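Local structure of FAD-dependent oxidoreductase (Actinomadura kijaniata, 3M9V) at residues E44-G49 / L373-R378; L28-A33 / D62-A67; D301-A306 / A351-S356; M336-Q341 / A400-I405. The protein is a flavoprotein of the acyl-CoA dehydrogenase family that takes part in D-kijanose biosynthesis, probably oxidising a dTDP-linked sugar intermediate. All coordinates share one frame; numbering follows the deposited sequence.

Contact 2 lies in the N-terminal helices, contacts 3 and 4 in the C-terminal ones, and contact 1 joins helices 35-48 and 372-379 between the domains. Contact 2 closes before contacts 3 and 4 open; contact 1, its segments separated by 323 residues, encloses contact 3 and alternates with contacts 2 and 4, as contact 3 does with contact 4. Contacts 3 and 4, centres about 25 Å apart, share helix 329-362 and meet the third subunit, contact 3 through helix 291-323, contact 4 through both segments: one interface from both sides. Contacts 1 and 3, centres about 20 Å apart, touch where Val-355 packs against Leu-376 and the backbone of Leu-377. The centres of contacts 2 and 4 are about 35 Å apart.

Contact 1: residues E44-G49 / L373-R378; sequences EHDRDG and LARLLR
Asp-46 meets two arginines of helix 372-379 in different ways, one through charge and one through carbon. The close part is its salt bridge with Arg-378, an end-on pairing in which each carboxylate oxygen takes one terminal nitrogen. NH2 of Arg-378 reaches OD1 of Asp-46 at 3.0 Å, nearly straight at 167°. NH1 of Arg-378 reaches OD2 of Asp-46 at 2.8 Å. Carboxylate and guanidinium are nearly coplanar, their planes 21° apart. OD1 receives NH2 on its syn lone pair, while NH1 approaches OD2 from the syn side but somewhat out of the carboxylate plane. The bridge fastens the last turn of helix 35-48, in the N-terminal domain of this acyl-CoA dehydrogenase fold, to the C-terminal helical domain. NH2 of Arg-378 also bonds to the carbonyl O of Leu-217 of the same chain, which should further fix the guanidinium.

The looser side belongs to Arg-375. Its chain slides past Asp-46 in the opposite direction, leaving CD 3.6 Å from CG of Asp-46. A bend at chi3 (67°) turns the guanidinium aside, its NH2 still 4.9 Å from OD2 of Asp-46, and only 126 Å² is buried in all.

Contact 2: residues L28-A33 / D62-A67; sequences LDRLAA and DGLMGA
This is a partly buried, mainly apolar contact within the N-terminal helical domain, in which Leu-64 reaches from the turn after helix 53-61 to Arg-30 and Leu-31 near the end of helix 22-32. A Schellman motif with Gly-63 at positive phi (73°) ends helix 53-61, and the chain passes straight into the short 3-10 turn that carries Leu-64. The backbones are closest at Leu-31 and Leu-64, with CA atoms 7.7 Å apart, and the pairing of the segments buries 181 Å².

The two methyls of Leu-64 have separate partners. CD1 meets CD2 of Leu-31 at 4.0 Å, the leucine side chains crossing at a slant. Leu-31 starts away from Leu-64, but CG lies anti to its carbonyl carbon (chi1 -82°) and the CD2 branch comes back to make the touch; Leu-31 also packs on Ala-87 and Val-91 of helix 81-94. CD2 of Leu-64 instead rests against the aliphatic root of Arg-30, at 3.5 Å from CB.

On the more exposed side the link is polar and indirect. OD2 of Asp-62 accepts a hydrogen bond from His-34 NE2, just beyond segment 28-33. One water donates to both sides of the contact, lying 2.7 Å from O of Arg-30 and 2.9 Å from OD2 of Asp-62.

Contact 3: residues D301-A306 / A351-S356; sequences DSRLYA and APEIVS
Two long helices of the C-terminal helical domain, 291-323 and 329-362, run side by side here, and Ile-354 of the second packs between Arg-303 and Leu-304 of the first. Over the short segments the axes come within 10.0 Å and their directions differ by 155°, a nearly antiparallel pair; the nearest CA atoms, of Arg-303 and Ile-354, are 7.1 Å apart. CD1 of Ile-354 lies closer to the backbone than to the side chains: it is 3.6 Å from N of Leu-304 and 4.2 Å from CB of Leu-304. CG1 of Ile-354 stands anti to its carbonyl carbon, which sends this branch across the gap, and CG1 of Ile-354 lies 3.9 Å from CB of Arg-303. With only a short connection between them, the helices form an antiparallel hairpin of the acyl-CoA dehydrogenase helical bundle, and Leu-304 packs further on Ala-271 and Tyr-275 of helix 264-283.

Beside this apolar part, the partly exposed Arg-303 and Glu-353 form a salt bridge. NE of Arg-303 lies 2.8 Å from OE2 of Glu-353, but the hydrogen bond is weak, bent to 127°, and the guanidinium and carboxylate planes stand 49° apart. Through Asp-301, Ser-302 and Tyr-305, segment 301-306 also binds the third subunit, where ND1 of His-339 is hydrogen-bonded to OH of Tyr-305.

Contact 4: residues M336-Q341 / A400-I405; sequences MMRHFQ and AQALGI
Segment 336-341, inside the long helix 329-362, faces the last turn of helix 391-402, and the backbones come closest at Arg-338 and Gln-401, with CA atoms 8.0 Å apart. Just past the contact a Schellman motif ends the second helix, with Gly-404 at positive phi as its C-prime residue and a bond of 2.8 Å from N of Ile-405 to O of Ala-400.

Arg-338 carries most of the contact. Its CG is anti to the backbone N (chi1 178°) and the chain turns at chi2 (85°), bringing one face of the guanidinium over CB of Gln-401 and the backbone N of Ala-402. NH1 of Arg-338 lies 3.7 Å from CB of Gln-401, and NH2 of Arg-338 lies 3.9 Å from CB of Ala-402. Gln-401 runs past in the opposite direction, its amide plane 75° from that of the guanidinium. One water accepts from NH1 of Arg-338 at 3.1 Å and apparently also from NE2 of Gln-401, though that second distance is unusually short and its geometry doubtful.

The principal charge partner of Arg-338 is Asp-301 of the third subunit, bound through NE. The guanidinium therefore probably directs most of its charge toward the subunit interface while laying a face on the end of helix 391-402, so that van der Waals packing, with an apparent water bridge beside it, is the main link between the two segments.

Contact 1: residues E44-G49 / L373-R378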
loop_
_atom_site.group_PDB
_atom_site.type_symbol
_atom_site.label_atom_id
_atom_site.label_comp_id
_atom_site.label_asym_id
_atom_site.label_seq_id
_atom_site.Cartn_x
_atom_site.Cartn_y
_atom_site.Cartn_z
ATOM N N GLU A 44 -33.266 5.456 5.070
ATOM C CA GLU A 44 -34.105 6.654 5.022
ATOM C C GLU A 44 -33.401 7.735 5.839
ATOM O O GLU A 44 -33.359 8.898 5.429
ATOM C CB GLU A 44 -35.453 6.339 5.680
ATOM C CG GLU A 44 -36.264 7.571 6.087
ATOM C CD GLU A 44 -37.273 7.310 7.214
ATOM O OE1 GLU A 44 -37.427 8.182 8.104
ATOM O OE2 GLU A 44 -37.918 6.235 7.229
ATOM N N HIS A 45 -32.892 7.411 7.025
ATOM C CA HIS A 45 -32.271 8.466 7.841
ATOM C C HIS A 45 -30.989 9.039 7.227
ATOM O O HIS A 45 -30.668 10.215 7.391
ATOM C CB HIS A 45 -32.026 7.972 9.261
ATOM C CG HIS A 45 -33.304 7.771 10.022
ATOM N ND1 HIS A 45 -34.173 8.809 10.295
ATOM C CD2 HIS A 45 -33.886 6.653 10.517
ATOM C CE1 HIS A 45 -35.206 8.352 10.980
ATOM N NE2 HIS A 45 -35.058 7.046 11.121
ATOM N N ASP A 46 -30.233 8.185 6.547
ATOM C CA ASP A 46 -29.076 8.655 5.799
ATOM C C ASP A 46 -29.464 9.579 4.651
ATOM O O ASP A 46 -28.841 10.609 4.412
ATOM C CB ASP A 46 -28.308 7.443 5.265
ATOM C CG ASP A 46 -27.193 7.839 4.318
ATOM O OD1 ASP A 46 -26.159 8.412 4.706
ATOM O OD2 ASP A 46 -27.313 7.580 3.116
ATOM N N ARG A 47 -30.476 9.177 3.889
ATOM C CA ARG A 47 -30.919 9.986 2.768
ATOM C C ARG A 47 -31.342 11.354 3.293
ATOM O O ARG A 47 -30.836 12.389 2.863
ATOM C CB ARG A 47 -32.064 9.232 2.093
ATOM C CG ARG A 47 -32.720 9.982 0.952
ATOM C CD ARG A 47 -33.853 9.140 0.333
ATOM N NE ARG A 47 -33.594 7.701 0.455
ATOM C CZ ARG A 47 -34.381 6.820 1.074
ATOM N NH1 ARG A 47 -35.508 7.227 1.641
ATOM N NH2 ARG A 47 -34.057 5.531 1.133
ATOM N N ASP A 48 -32.223 11.388 4.283
ATOM C CA ASP A 48 -32.742 12.670 4.752
ATOM C C ASP A 48 -31.839 13.374 5.760
ATOM O O ASP A 48 -32.095 14.532 6.031
ATOM C CB ASP A 48 -34.091 12.518 5.466
ATOM C CG ASP A 48 -35.154 11.848 4.600
ATOM O OD1 ASP A 48 -35.092 11.994 3.365
ATOM O OD2 ASP A 48 -36.036 11.168 5.160
ATOM N N GLY A 49 -30.857 12.710 6.367
ATOM C CA GLY A 49 -29.978 13.397 7.313
ATOM C C GLY A 49 -30.657 13.611 8.658
ATOM O O GLY A 49 -30.480 14.646 9.289
ATOM N N LEU A 373 -23.242 -0.510 0.327
ATOM C CA LEU A 373 -21.793 -0.307 0.324
ATOM C C LEU A 373 -21.448 1.176 0.123
ATOM O O LEU A 373 -20.385 1.625 0.563
ATOM C CB LEU A 373 -21.075 -1.129 -0.750
ATOM C CG LEU A 373 -20.915 -2.627 -0.416
ATOM C CD1 LEU A 373 -20.230 -3.337 -1.588
ATOM C CD2 LEU A 373 -20.054 -2.807 0.839
ATOM N N ALA A 374 -22.325 1.899 -0.577
ATOM C CA ALA A 374 -22.089 3.282 -0.950
ATOM C C ALA A 374 -22.212 4.087 0.325
ATOM O O ALA A 374 -21.470 5.047 0.539
ATOM C CB ALA A 374 -23.133 3.729 -1.962
ATOM N N ARG A 375 -23.137 3.689 1.192
ATOM C CA ARG A 375 -23.202 4.342 2.496
ATOM C C ARG A 375 -22.031 3.973 3.426
ATOM O O ARG A 375 -21.527 4.817 4.177
ATOM C CB ARG A 375 -24.549 4.045 3.178
ATOM C CG ARG A 375 -24.657 4.682 4.568
ATOM C CD ARG A 375 -26.039 4.553 5.221
ATOM N NE ARG A 375 -26.414 3.191 5.584
ATOM C CZ ARG A 375 -27.216 2.401 4.873
ATOM N NH1 ARG A 375 -27.487 1.188 5.317
ATOM N NH2 ARG A 375 -27.731 2.763 3.705
ATOM N N LEU A 376 -21.618 2.709 3.433
ATOM C CA LEU A 376 -20.514 2.241 4.278
ATOM C C LEU A 376 -19.224 2.936 3.843
ATOM O O LEU A 376 -18.419 3.328 4.700
ATOM C CB LEU A 376 -20.337 0.742 4.094
ATOM C CG LEU A 376 -21.561 -0.058 4.578
ATOM C CD1 LEU A 376 -21.204 -1.530 4.765
ATOM C CD2 LEU A 376 -22.083 0.492 5.907
ATOM N N LEU A 377 -19.069 3.159 2.537
ATOM C CA LEU A 377 -17.881 3.898 2.120
ATOM C C LEU A 377 -17.821 5.329 2.690
ATOM O O LEU A 377 -16.745 5.858 3.023
ATOM C CB LEU A 377 -17.784 3.937 0.593
ATOM C CG LEU A 377 -16.557 4.702 0.058
ATOM C CD1 LEU A 377 -15.277 3.859 0.214
ATOM C CD2 LEU A 377 -16.690 5.030 -1.431
ATOM N N ARG A 378 -18.973 5.993 2.721
ATOM C CA ARG A 378 -19.025 7.287 3.394
ATOM C C ARG A 378 -18.875 7.202 4.907
ATOM O O ARG A 378 -18.152 8.031 5.486
ATOM C CB ARG A 378 -20.326 8.006 3.026
ATOM C CG ARG A 378 -20.389 8.210 1.508
ATOM C CD ARG A 378 -21.633 9.036 1.076
ATOM N NE ARG A 378 -22.820 8.197 0.969
ATOM C CZ ARG A 378 -23.789 8.154 1.889
ATOM N NH1 ARG A 378 -24.857 7.391 1.733
ATOM N NH2 ARG A 378 -23.760 8.910 2.978
#

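Contact 2: residues L28-A33 / D62-A67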
loop_
_atom_site.group_PDB
_atom_site.type_symbol
_atom_site.label_atom_id
_atom_site.label_comp_id
_atom_site.label_asym_id
_atom_site.label_seq_id
_atom_site.Cartn_x
_atom_site.Cartn_y
_atom_site.Cartn_z
ATOM N N LEU A 28 -25.328 -7.443 24.909
ATOM C CA LEU A 28 -25.448 -7.885 23.520
ATOM C C LEU A 28 -26.737 -8.664 23.244
ATOM O O LEU A 28 -27.364 -8.507 22.185
ATOM C CB LEU A 28 -24.210 -8.714 23.157
ATOM C CG LEU A 28 -23.908 -9.128 21.719
ATOM C CD1 LEU A 28 -23.719 -7.899 20.862
ATOM C CD2 LEU A 28 -22.657 -10.006 21.605
ATOM N N ASP A 29 -27.157 -9.510 24.182
ATOM C CA ASP A 29 -28.429 -10.213 23.961
ATOM C C ASP A 29 -29.589 -9.227 23.860
ATOM O O ASP A 29 -30.434 -9.353 22.971
ATOM C CB ASP A 29 -28.733 -11.216 25.083
ATOM C CG ASP A 29 -27.918 -12.500 24.968
ATOM O OD1 ASP A 29 -27.271 -12.731 23.919
ATOM O OD2 ASP A 29 -27.900 -13.293 25.934
ATOM N N ARG A 30 -29.613 -8.213 24.718
ATOM C CA ARG A 30 -30.749 -7.291 24.795
ATOM C C ARG A 30 -30.770 -6.407 23.564
ATOM O O ARG A 30 -31.831 -6.044 23.067
ATOM C CB ARG A 30 -30.652 -6.420 26.054
ATOM C CG ARG A 30 -31.000 -7.180 27.326
ATOM C CD ARG A 30 -32.236 -6.599 28.010
ATOM N NE ARG A 30 -31.923 -6.079 29.339
ATOM C CZ ARG A 30 -31.799 -6.842 30.424
ATOM N NH1 ARG A 30 -31.525 -6.282 31.593
ATOM N NH2 ARG A 30 -31.951 -8.163 30.361
ATOM N N LEU A 31 -29.591 -6.045 23.072
ATOM C CA LEU A 31 -29.508 -5.232 21.860
ATOM C C LEU A 31 -30.085 -5.948 20.652
ATOM O O LEU A 31 -30.581 -5.283 19.741
ATOM C CB LEU A 31 -28.072 -4.815 21.512
ATOM C CG LEU A 31 -27.537 -3.588 22.260
ATOM C CD1 LEU A 31 -26.033 -3.501 22.044
ATOM C CD2 LEU A 31 -28.234 -2.255 21.944
ATOM N N ALA A 32 -30.036 -7.280 20.638
ATOM C CA ALA A 32 -30.453 -8.002 19.443
ATOM C C ALA A 32 -31.880 -7.649 19.044
ATOM O O ALA A 32 -32.144 -7.473 17.853
ATOM C CB ALA A 32 -30.304 -9.512 19.629
ATOM N N ALA A 33 -32.786 -7.503 20.009
ATOM C CA ALA A 33 -34.175 -7.123 19.716
ATOM C C ALA A 33 -34.311 -5.862 18.875
ATOM O O ALA A 33 -35.286 -5.707 18.127
ATOM C CB ALA A 33 -34.974 -6.913 20.995
ATOM N N ASP A 62 -36.084 0.521 27.347
ATOM C CA ASP A 62 -35.587 -0.835 27.550
ATOM C C ASP A 62 -34.425 -0.836 28.535
ATOM O O ASP A 62 -33.812 -1.874 28.786
ATOM C CB ASP A 62 -35.042 -1.319 26.204
ATOM C CG ASP A 62 -35.280 -2.785 25.975
ATOM O OD1 ASP A 62 -36.341 -3.244 26.449
ATOM O OD2 ASP A 62 -34.424 -3.449 25.349
ATOM N N GLY A 63 -34.059 0.336 29.048
ATOM C CA GLY A 63 -32.898 0.435 29.935
ATOM C C GLY A 63 -31.491 0.303 29.362
ATOM O O GLY A 63 -30.507 0.434 30.092
ATOM N N LEU A 64 -31.346 0.113 28.055
ATOM C CA LEU A 64 -29.999 -0.032 27.501
ATOM C C LEU A 64 -29.177 1.257 27.547
ATOM O O LEU A 64 -27.953 1.233 27.410
ATOM C CB LEU A 64 -30.042 -0.633 26.092
ATOM C CG LEU A 64 -30.873 -1.921 26.085
ATOM C CD1 LEU A 64 -31.114 -2.456 24.692
ATOM C CD2 LEU A 64 -30.304 -3.032 26.988
ATOM N N MET A 65 -29.845 2.389 27.735
ATOM C CA MET A 65 -29.159 3.668 27.911
ATOM C C MET A 65 -28.474 3.771 29.271
ATOM O O MET A 65 -27.674 4.675 29.531
ATOM C CB MET A 65 -30.100 4.834 27.586
ATOM C CG MET A 65 -30.496 4.919 26.110
ATOM S SD MET A 65 -29.192 5.427 24.938
ATOM C CE MET A 65 -28.987 7.179 25.241
ATOM N N GLY A 66 -28.751 2.787 30.121
ATOM C CA GLY A 66 -28.063 2.625 31.399
ATOM C C GLY A 66 -27.135 1.426 31.466
ATOM O O GLY A 66 -26.775 0.956 32.551
ATOM N N ALA A 67 -26.709 0.914 30.310
ATOM C CA ALA A 67 -25.959 -0.344 30.312
ATOM C C ALA A 67 -24.652 -0.221 31.082
ATOM O O ALA A 67 -24.190 -1.194 31.691
ATOM C CB ALA A 67 -25.649 -0.845 28.858
HETATM O O HOH W 1 -34.191 -6.165 24.433
#

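Contact 3: residues D301-A306 / A351-S356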
loop_
_atom_site.group_PDB
_atom_site.type_symbol
_atom_site.label_atom_id
_atom_site.label_comp_id
_atom_site.label_asym_id
_atom_site.label_seq_id
_atom_site.Cartn_x
_atom_site.Cartn_y
_atom_site.Cartn_z
ATOM N N ASP A 301 -10.287 -11.039 4.073
ATOM C CA ASP A 301 -10.454 -11.916 5.230
ATOM C C ASP A 301 -9.276 -11.722 6.188
ATOM O O ASP A 301 -9.414 -11.708 7.415
ATOM C CB ASP A 301 -10.446 -13.390 4.742
ATOM C CG ASP A 301 -11.027 -14.336 5.769
ATOM O OD1 ASP A 301 -12.202 -14.163 6.097
ATOM O OD2 ASP A 301 -10.357 -15.238 6.287
ATOM N N SER A 302 -8.069 -11.627 5.641
ATOM C CA SER A 302 -6.912 -11.449 6.524
ATOM C C SER A 302 -6.796 -10.018 7.091
ATOM O O SER A 302 -6.486 -9.815 8.269
ATOM C CB SER A 302 -5.634 -11.810 5.753
ATOM O OG SER A 302 -4.459 -11.426 6.465
ATOM N N ARG A 303 -7.073 -9.011 6.271
ATOM C CA ARG A 303 -7.114 -7.616 6.752
ATOM C C ARG A 303 -8.158 -7.352 7.841
ATOM O O ARG A 303 -7.891 -6.635 8.797
ATOM C CB ARG A 303 -7.350 -6.629 5.604
ATOM C CG ARG A 303 -6.062 -6.357 4.791
ATOM C CD ARG A 303 -6.266 -5.468 3.534
ATOM N NE ARG A 303 -5.136 -4.548 3.506
ATOM C CZ ARG A 303 -3.952 -4.812 2.958
ATOM N NH1 ARG A 303 -3.750 -5.954 2.314
ATOM N NH2 ARG A 303 -2.966 -3.925 3.043
ATOM N N LEU A 304 -9.358 -7.894 7.675
ATOM C CA LEU A 304 -10.387 -7.831 8.708
ATOM C C LEU A 304 -9.926 -8.516 10.001
ATOM O O LEU A 304 -10.122 -7.991 11.105
ATOM C CB LEU A 304 -11.667 -8.498 8.222
ATOM C CG LEU A 304 -12.871 -8.511 9.180
ATOM C CD1 LEU A 304 -13.278 -7.065 9.531
ATOM C CD2 LEU A 304 -14.038 -9.183 8.428
ATOM N N TYR A 305 -9.295 -9.677 9.883
ATOM C CA TYR A 305 -8.702 -10.320 11.063
ATOM C C TYR A 305 -7.698 -9.415 11.805
ATOM O O TYR A 305 -7.738 -9.286 13.037
ATOM C CB TYR A 305 -7.994 -11.609 10.638
ATOM C CG TYR A 305 -7.673 -12.466 11.830
ATOM C CD1 TYR A 305 -8.559 -13.466 12.257
ATOM C CD2 TYR A 305 -6.507 -12.240 12.550
ATOM C CE1 TYR A 305 -8.280 -14.206 13.403
ATOM C CE2 TYR A 305 -6.201 -13.026 13.648
ATOM C CZ TYR A 305 -7.091 -13.998 14.073
ATOM O OH TYR A 305 -6.783 -14.695 15.229
ATOM N N ALA A 306 -6.773 -8.809 11.075
ATOM C CA ALA A 306 -5.779 -7.922 11.644
ATOM C C ALA A 306 -6.510 -6.685 12.192
ATOM O O ALA A 306 -6.111 -6.162 13.222
ATOM C CB ALA A 306 -4.755 -7.464 10.560
ATOM N N ALA A 351 -9.782 -0.154 7.997
ATOM C CA ALA A 351 -11.222 -0.223 7.758
ATOM C C ALA A 351 -11.623 0.397 6.410
ATOM O O ALA A 351 -12.322 -0.259 5.633
ATOM C CB ALA A 351 -12.054 0.242 8.978
ATOM N N PRO A 352 -11.175 1.623 6.077
ATOM C CA PRO A 352 -11.599 2.086 4.744
ATOM C C PRO A 352 -11.083 1.267 3.557
ATOM O O PRO A 352 -11.783 1.145 2.543
ATOM C CB PRO A 352 -11.035 3.518 4.646
ATOM C CG PRO A 352 -10.925 3.968 6.035
ATOM C CD PRO A 352 -10.607 2.731 6.879
ATOM N N GLU A 353 -9.890 0.692 3.677
ATOM C CA GLU A 353 -9.349 -0.174 2.632
ATOM C C GLU A 353 -10.232 -1.392 2.431
ATOM O O GLU A 353 -10.581 -1.753 1.307
ATOM C CB GLU A 353 -7.971 -0.733 3.001
ATOM C CG GLU A 353 -6.801 -0.070 2.330
ATOM C CD GLU A 353 -5.492 -0.596 2.919
ATOM O OE1 GLU A 353 -4.648 0.246 3.317
ATOM O OE2 GLU A 353 -5.351 -1.846 2.985
ATOM N N ILE A 354 -10.571 -2.073 3.519
ATOM C CA ILE A 354 -11.512 -3.180 3.364
ATOM C C ILE A 354 -12.814 -2.765 2.647
ATOM O O ILE A 354 -13.304 -3.439 1.720
ATOM C CB ILE A 354 -11.806 -3.742 4.766
ATOM C CG1 ILE A 354 -10.540 -4.412 5.316
ATOM C CG2 ILE A 354 -13.027 -4.664 4.733
ATOM C CD1 ILE A 354 -10.655 -4.695 6.807
ATOM N N VAL A 355 -13.411 -1.659 3.085
ATOM C CA VAL A 355 -14.719 -1.299 2.546
ATOM C C VAL A 355 -14.503 -1.051 1.054
ATOM O O VAL A 355 -15.250 -1.563 0.211
ATOM C CB VAL A 355 -15.330 -0.042 3.224
ATOM C CG1 VAL A 355 -16.538 0.440 2.452
ATOM C CG2 VAL A 355 -15.738 -0.333 4.685
ATOM N N SER A 356 -13.475 -0.265 0.733
ATOM C CA SER A 356 -13.208 0.004 -0.674
ATOM C C SER A 356 -13.039 -1.272 -1.505
ATOM O O SER A 356 -13.646 -1.418 -2.573
ATOM C CB SER A 356 -12.050 0.999 -0.832
ATOM O OG SER A 356 -11.738 1.166 -2.201
#

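Contact 4: residues M336-Q341 / A400-I405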
loop_
_atom_site.group_PDB
_atom_site.type_symbol
_atom_site.label_atom_id
_atom_site.label_comp_id
_atom_site.label_asym_id
_atom_site.label_seq_id
_atom_site.Cartn_x
_atom_site.Cartn_y
_atom_site.Cartn_z
ATOM N N MET A 336 -2.053 4.284 28.234
ATOM C CA MET A 336 -3.397 4.090 27.705
ATOM C C MET A 336 -3.557 4.801 26.367
ATOM O O MET A 336 -4.036 4.205 25.403
ATOM C CB MET A 336 -4.438 4.533 28.718
ATOM C CG MET A 336 -4.497 3.576 29.919
ATOM S SD MET A 336 -5.762 4.067 31.121
ATOM C CE MET A 336 -7.275 3.787 30.215
ATOM N N MET A 337 -3.060 6.027 26.281
ATOM C CA MET A 337 -3.178 6.798 25.055
ATOM C C MET A 337 -2.344 6.247 23.887
ATOM O O MET A 337 -2.731 6.268 22.718
ATOM C CB MET A 337 -2.877 8.273 25.355
ATOM C CG MET A 337 -3.072 9.162 24.142
ATOM S SD MET A 337 -4.806 9.275 23.591
ATOM C CE MET A 337 -5.776 9.906 24.947
ATOM N N ARG A 338 -1.177 5.714 24.210
ATOM C CA ARG A 338 -0.334 5.063 23.218
ATOM C C ARG A 338 -0.996 3.795 22.656
ATOM O O ARG A 338 -1.029 3.617 21.448
ATOM C CB ARG A 338 1.006 4.691 23.865
ATOM C CG ARG A 338 1.943 3.951 22.893
ATOM C CD ARG A 338 2.719 4.967 22.067
ATOM N NE ARG A 338 3.932 4.485 21.390
ATOM C CZ ARG A 338 5.140 4.433 21.942
ATOM N NH1 ARG A 338 5.313 4.783 23.206
ATOM N NH2 ARG A 338 6.181 4.012 21.242
ATOM N N HIS A 339 -1.512 2.901 23.491
ATOM C CA HIS A 339 -2.331 1.815 22.958
ATOM C C HIS A 339 -3.469 2.314 22.076
ATOM O O HIS A 339 -3.636 1.756 20.994
ATOM C CB HIS A 339 -2.981 0.948 24.038
ATOM C CG HIS A 339 -2.028 0.002 24.708
ATOM N ND1 HIS A 339 -1.696 -1.227 24.175
ATOM C CD2 HIS A 339 -1.341 0.108 25.872
ATOM C CE1 HIS A 339 -0.873 -1.855 25.000
ATOM N NE2 HIS A 339 -0.625 -1.057 26.026
ATOM N N PHE A 340 -4.238 3.306 22.537
ATOM C CA PHE A 340 -5.355 3.904 21.790
ATOM C C PHE A 340 -4.842 4.415 20.444
ATOM O O PHE A 340 -5.362 4.065 19.374
ATOM C CB PHE A 340 -6.019 5.021 22.620
ATOM C CG PHE A 340 -7.215 5.708 21.997
ATOM C CD1 PHE A 340 -7.897 5.201 20.886
ATOM C CD2 PHE A 340 -7.656 6.924 22.535
ATOM C CE1 PHE A 340 -9.018 5.866 20.342
ATOM C CE2 PHE A 340 -8.731 7.638 21.963
ATOM C CZ PHE A 340 -9.421 7.094 20.860
ATOM N N GLN A 341 -3.845 5.294 20.473
ATOM C CA GLN A 341 -3.435 5.893 19.208
ATOM C C GLN A 341 -2.758 4.968 18.177
ATOM O O GLN A 341 -2.927 5.151 16.971
ATOM C CB GLN A 341 -2.668 7.199 19.416
ATOM C CG GLN A 341 -3.492 8.161 20.303
ATOM C CD GLN A 341 -4.744 8.656 19.588
ATOM O OE1 GLN A 341 -4.700 8.993 18.397
ATOM N NE2 GLN A 341 -5.858 8.744 20.321
ATOM N N ALA A 400 6.659 11.683 19.148
ATOM C CA ALA A 400 7.134 12.283 20.402
ATOM C C ALA A 400 7.344 11.204 21.473
ATOM O O ALA A 400 8.375 11.156 22.152
ATOM C CB ALA A 400 6.146 13.370 20.890
ATOM N N GLN A 401 6.372 10.312 21.606
ATOM C CA GLN A 401 6.426 9.246 22.598
ATOM C C GLN A 401 7.538 8.267 22.209
ATOM O O GLN A 401 8.274 7.835 23.080
ATOM C CB GLN A 401 5.121 8.441 22.622
ATOM C CG GLN A 401 3.940 9.225 23.145
ATOM C CD GLN A 401 4.209 9.767 24.532
ATOM O OE1 GLN A 401 4.223 10.977 24.750
ATOM N NE2 GLN A 401 4.424 8.873 25.481
ATOM N N ALA A 402 7.664 7.893 20.939
ATOM C CA ALA A 402 8.614 6.841 20.570
ATOM C C ALA A 402 10.038 7.358 20.741
ATOM O O ALA A 402 10.930 6.591 21.051
ATOM C CB ALA A 402 8.412 6.382 19.128
ATOM N N LEU A 403 10.267 8.652 20.562
ATOM C CA LEU A 403 11.623 9.173 20.549
ATOM C C LEU A 403 11.896 9.890 21.869
ATOM O O LEU A 403 12.956 10.503 22.017
ATOM C CB LEU A 403 11.821 10.162 19.401
ATOM C CG LEU A 403 11.853 9.502 18.026
ATOM C CD1 LEU A 403 11.676 10.586 16.971
ATOM C CD2 LEU A 403 13.155 8.723 17.835
ATOM N N GLY A 404 10.950 9.802 22.804
ATOM C CA GLY A 404 11.137 10.282 24.169
ATOM C C GLY A 404 11.290 11.790 24.115
ATOM O O GLY A 404 11.966 12.393 24.941
ATOM N N ILE A 405 10.678 12.438 23.134
ATOM C CA ILE A 405 10.698 13.892 23.136
ATOM C C ILE A 405 9.730 14.428 24.187
ATOM O O ILE A 405 8.797 15.153 23.849
ATOM C CB ILE A 405 10.258 14.480 21.789
ATOM C CG1 ILE A 405 11.365 14.288 20.753
ATOM C CG2 ILE A 405 9.873 15.945 21.986
ATOM C CD1 ILE A 405 10.903 14.562 19.328
HETATM O O HOH W 2 3.545 6.631 24.938
#